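Local atomic coordinates of small COPII coat GTPase SAR1 (Encephalitozoon cuniculi, PDB entry 6VS4), a protein that is a small GTPase of the ADP-ribosylation factor (Arf/Sar1) family, with a P-loop nucleotide-binding fold, named for the COPII coat. Residues Glu120-Val125 with Lys165-Gln170; Glu151-Thr154 with Ala160-Gln163. One frame throughout, in Å; residues are numbered along the deposited sequence.

Contact 1: residues Glu120-Val125 with Lys165-Gln170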
# COMPACT_ATOMS: atom_id res chain seq x y z
N GLU A 120 35.63 0.57 24.13
CA GLU A 120 36.98 0.09 24.42
C GLU A 120 37.92 0.25 23.23
O GLU A 120 39.14 0.32 23.43
CB GLU A 120 36.94 -1.37 24.89
CG GLU A 120 36.20 -1.56 26.22
CD GLU A 120 36.73 -0.66 27.34
OE1 GLU A 120 37.97 -0.48 27.44
OE2 GLU A 120 35.91 -0.14 28.13
N ARG A 121 37.39 0.30 22.01
CA ARG A 121 38.20 0.43 20.80
C ARG A 121 38.28 1.87 20.32
O ARG A 121 38.66 2.12 19.17
CB ARG A 121 37.65 -0.47 19.70
CG ARG A 121 37.62 -1.95 20.09
CD ARG A 121 36.95 -2.79 19.03
NE ARG A 121 37.74 -2.89 17.82
CZ ARG A 121 37.24 -3.27 16.64
NH1 ARG A 121 35.95 -3.56 16.54
NH2 ARG A 121 38.03 -3.34 15.58
N PHE A 122 37.97 2.84 21.20
CA PHE A 122 38.04 4.25 20.84
C PHE A 122 39.46 4.70 20.55
O PHE A 122 39.65 5.69 19.83
CB PHE A 122 37.44 5.11 21.95
CG PHE A 122 35.94 5.28 21.85
CD1 PHE A 122 35.25 4.76 20.78
CD2 PHE A 122 35.24 5.94 22.85
CE1 PHE A 122 33.87 4.91 20.68
CE2 PHE A 122 33.86 6.10 22.76
CZ PHE A 122 33.17 5.58 21.68
N GLN A 123 40.46 4.00 21.10
CA GLN A 123 41.84 4.33 20.80
C GLN A 123 42.20 3.99 19.36
O GLN A 123 42.90 4.76 18.69
CB GLN A 123 42.77 3.62 21.78
CG GLN A 123 44.21 4.08 21.69
CD GLN A 123 44.36 5.57 21.92
OE1 GLN A 123 43.60 6.17 22.68
NE2 GLN A 123 45.34 6.18 21.27
N GLU A 124 41.71 2.85 18.86
CA GLU A 124 41.87 2.55 17.43
C GLU A 124 41.17 3.60 16.58
O GLU A 124 41.71 4.02 15.55
CB GLU A 124 41.31 1.17 17.10
CG GLU A 124 41.89 0.02 17.87
CD GLU A 124 41.35 -1.30 17.37
OE1 GLU A 124 41.22 -1.47 16.14
OE2 GLU A 124 41.03 -2.18 18.21
N VAL A 125 39.98 4.03 16.99
CA VAL A 125 39.22 4.99 16.20
C VAL A 125 39.99 6.29 16.06
O VAL A 125 40.11 6.85 14.96
CB VAL A 125 37.83 5.24 16.81
CG1 VAL A 125 37.12 6.37 16.08
CG2 VAL A 125 36.99 3.97 16.77
N LYS A 165 27.86 13.96 23.44
CA LYS A 165 28.52 14.42 22.23
C LYS A 165 29.93 14.94 22.53
O LYS A 165 30.88 14.64 21.80
CB LYS A 165 27.67 15.49 21.55
CG LYS A 165 26.40 14.93 20.91
CD LYS A 165 25.35 16.01 20.68
CE LYS A 165 25.86 17.14 19.82
NZ LYS A 165 24.94 18.31 19.91
N SER A 166 30.09 15.68 23.63
CA SER A 166 31.42 16.14 24.01
C SER A 166 32.34 14.98 24.35
O SER A 166 33.50 14.96 23.93
CB SER A 166 31.32 17.10 25.20
OG SER A 166 30.93 18.39 24.80
N TRP A 167 31.83 13.98 25.07
CA TRP A 167 32.65 12.83 25.45
C TRP A 167 33.09 12.02 24.23
O TRP A 167 34.23 11.54 24.18
CB TRP A 167 31.90 11.95 26.44
CG TRP A 167 32.63 10.73 26.89
CD1 TRP A 167 33.69 10.67 27.77
CD2 TRP A 167 32.38 9.39 26.47
NE1 TRP A 167 34.09 9.37 27.93
CE2 TRP A 167 33.31 8.56 27.15
CE3 TRP A 167 31.46 8.79 25.60
CZ2 TRP A 167 33.34 7.18 26.97
CZ3 TRP A 167 31.49 7.42 25.42
CH2 TRP A 167 32.43 6.63 26.10
N LEU A 168 32.19 11.85 23.25
CA LEU A 168 32.56 11.14 22.03
C LEU A 168 33.68 11.87 21.30
O LEU A 168 34.65 11.25 20.86
CB LEU A 168 31.35 10.97 21.12
CG LEU A 168 30.31 9.94 21.53
CD1 LEU A 168 29.18 9.94 20.51
CD2 LEU A 168 30.94 8.57 21.63
N SER A 169 33.54 13.19 21.16
CA SER A 169 34.58 13.97 20.50
C SER A 169 35.89 13.92 21.28
O SER A 169 36.97 13.88 20.69
CB SER A 169 34.12 15.41 20.30
OG SER A 169 33.24 15.51 19.19
N GLN A 170 35.81 13.91 22.62
CA GLN A 170 37.02 13.88 23.44
C GLN A 170 37.77 12.56 23.27
O GLN A 170 39.00 12.55 23.19
CB GLN A 170 36.67 14.10 24.91
CG GLN A 170 37.84 13.93 25.85
CD GLN A 170 37.47 14.12 27.31
OE1 GLN A 170 38.05 14.96 28.00
NE2 GLN A 170 36.54 13.32 27.80
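Phe122, on the first turn of helix 122-135, reaches across to Trp167 and Leu168 of helix 162-172, joining two neighbouring helices in the P-loop nucleotide-binding fold of a small GTPase. The two backbones stay well apart, with the CA atoms of Phe122 and Leu168 8.9 Å from each other, so large side chains must span the gap. Phenylalanine suits the task: its CB points toward the partner helix, and the flat, wholly apolar ring can be buried without leaving a polar atom in need of a partner. Trp167 comes to the edge of this ring, near its plane, and brings the far corner of its six-membered ring, CH2, to 3.7 Å from Phe122 CE2. The planes of the two six-membered rings stand at 57°, an oblique pairing. Trp167 gets there by holding CG anti to its own backbone N (chi1 179°), which swings the indole out from the helix to Phe122; its side chain also touches Val119. Leu168 fills in next to it with one methyl branch, and its side chain also touches Val116. No hydrogen bond crosses between the segments; the contact is apolar, and probably owes its stability mainly to close fit and the burial of hydrocarbon surface. At the start of the helix, Arg121 occupies the N-cap position and makes a weak salt bridge from NE to Glu124 OE2, while its NH2 pairs with Asp48, and the long side chain takes no part in the apolar contact. Leucine's branched end provides the final touch: Leu168 CD2 lies 3.7 Å from Phe122 CZ.

Contact 2: residues Glu151-Thr154 with Ala160-Gln163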
# COMPACT_ATOMS: atom_id res chain seq x y z
N GLU A 151 22.88 2.87 22.63
CA GLU A 151 22.86 3.72 23.82
C GLU A 151 21.46 4.17 24.18
O GLU A 151 21.29 5.01 25.06
CB GLU A 151 23.76 4.94 23.62
CG GLU A 151 25.21 4.57 23.39
CD GLU A 151 25.75 3.69 24.51
OE1 GLU A 151 25.59 4.05 25.70
OE2 GLU A 151 26.33 2.63 24.19
N GLY A 152 20.44 3.63 23.50
CA GLY A 152 19.06 4.02 23.71
C GLY A 152 18.68 5.36 23.11
O GLY A 152 17.65 5.93 23.50
N HIS A 153 19.44 5.85 22.14
CA HIS A 153 19.21 7.16 21.54
C HIS A 153 18.55 7.01 20.17
O HIS A 153 18.80 6.04 19.45
CB HIS A 153 20.52 7.94 21.37
CG HIS A 153 20.89 8.79 22.54
ND1 HIS A 153 19.99 9.61 23.18
CD2 HIS A 153 22.08 8.97 23.17
CE1 HIS A 153 20.60 10.24 24.17
NE2 HIS A 153 21.86 9.87 24.18
N THR A 154 17.70 7.97 19.85
CA THR A 154 17.32 8.31 18.49
C THR A 154 18.18 9.47 18.01
O THR A 154 18.92 10.07 18.80
CB THR A 154 15.85 8.71 18.45
OG1 THR A 154 15.67 9.93 19.17
CG2 THR A 154 14.97 7.62 19.08
N ALA A 160 20.49 16.21 21.48
CA ALA A 160 20.28 16.98 22.70
C ALA A 160 21.18 16.54 23.85
O ALA A 160 21.20 17.20 24.89
CB ALA A 160 18.81 16.87 23.14
N ASP A 161 21.92 15.44 23.68
CA ASP A 161 22.78 14.89 24.74
C ASP A 161 24.17 15.51 24.64
O ASP A 161 25.16 14.87 24.27
CB ASP A 161 22.82 13.37 24.64
CG ASP A 161 23.46 12.71 25.86
OD1 ASP A 161 23.95 13.44 26.75
OD2 ASP A 161 23.48 11.46 25.93
N TYR A 162 24.24 16.80 25.00
CA TYR A 162 25.48 17.55 24.77
C TYR A 162 26.65 16.99 25.57
O TYR A 162 27.80 17.08 25.12
CB TYR A 162 25.27 19.04 25.08
CG TYR A 162 24.94 19.39 26.51
CD1 TYR A 162 25.95 19.61 27.44
CD2 TYR A 162 23.62 19.54 26.93
CE1 TYR A 162 25.66 19.94 28.75
CE2 TYR A 162 23.32 19.88 28.25
CZ TYR A 162 24.35 20.08 29.15
OH TYR A 162 24.08 20.42 30.46
N GLN A 163 26.39 16.40 26.74
CA GLN A 163 27.46 15.75 27.49
C GLN A 163 28.07 14.60 26.69
O GLN A 163 29.29 14.51 26.53
CB GLN A 163 26.95 15.23 28.84
CG GLN A 163 26.50 16.29 29.82
CD GLN A 163 26.09 15.70 31.17
OE1 GLN A 163 26.94 15.22 31.93
NE2 GLN A 163 24.80 15.75 31.48
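The imidazole of His153 receives Asp161 at its edge, with OD2 almost in the ring plane, while the ring of Trp164 meets it at about 40°. This His-carboxylate hydrogen bond ties the loop after strand 141-146 to the start of helix 162-172 at the surface of the P-loop fold, spanning the short helix 155-159. Histidine suits the place because its two ring nitrogens serve two partners: ND1 is hydrogen-bonded to Thr157 OG1, and NE2 donates to Asp161. Bonds at both nitrogens fix the rotation of the ring, and the nearby carboxylate may raise the pKa of the imidazole. Asp161 is equally apt, since a short carboxylate at the N-cap position can serve the helix start and the loop together: OD1 bonds weakly to Trp164 N, leaving OD2 for the histidine. CB of Asp161 points toward the loop, and with CG anti to the backbone N (chi1 -169°) OD2 is placed at the edge of the ring, the carboxylate plane turned 61° from it. Asp161 is also the centre of an inverse gamma turn, which bends the chain just before the helix. The bond runs from His153 NE2 to the anti lone pair of Asp161 OD2, 2.9 Å long with an N-H...O angle of 157°.

Both contacts use helix 162-172, at different levels: contact 2 engages its N-terminal start, contact 1 the turns that follow, and their centres lie 15 Å apart on the same side of the chain's centre. Along the sequence, contact 2 is nested inside the loop closed by contact 1, in the order 120-125, 151-154, 160-163, 165-170. The helix is thus joined to the loop after strand 141-146 by a polar surface bond and to helix 122-135 by a buried apolar contact. Bound GDP lies about 10 Å from the His153 side chain and about 13 Å from that of Leu168, so neither of these two side chains touches the nucleotide.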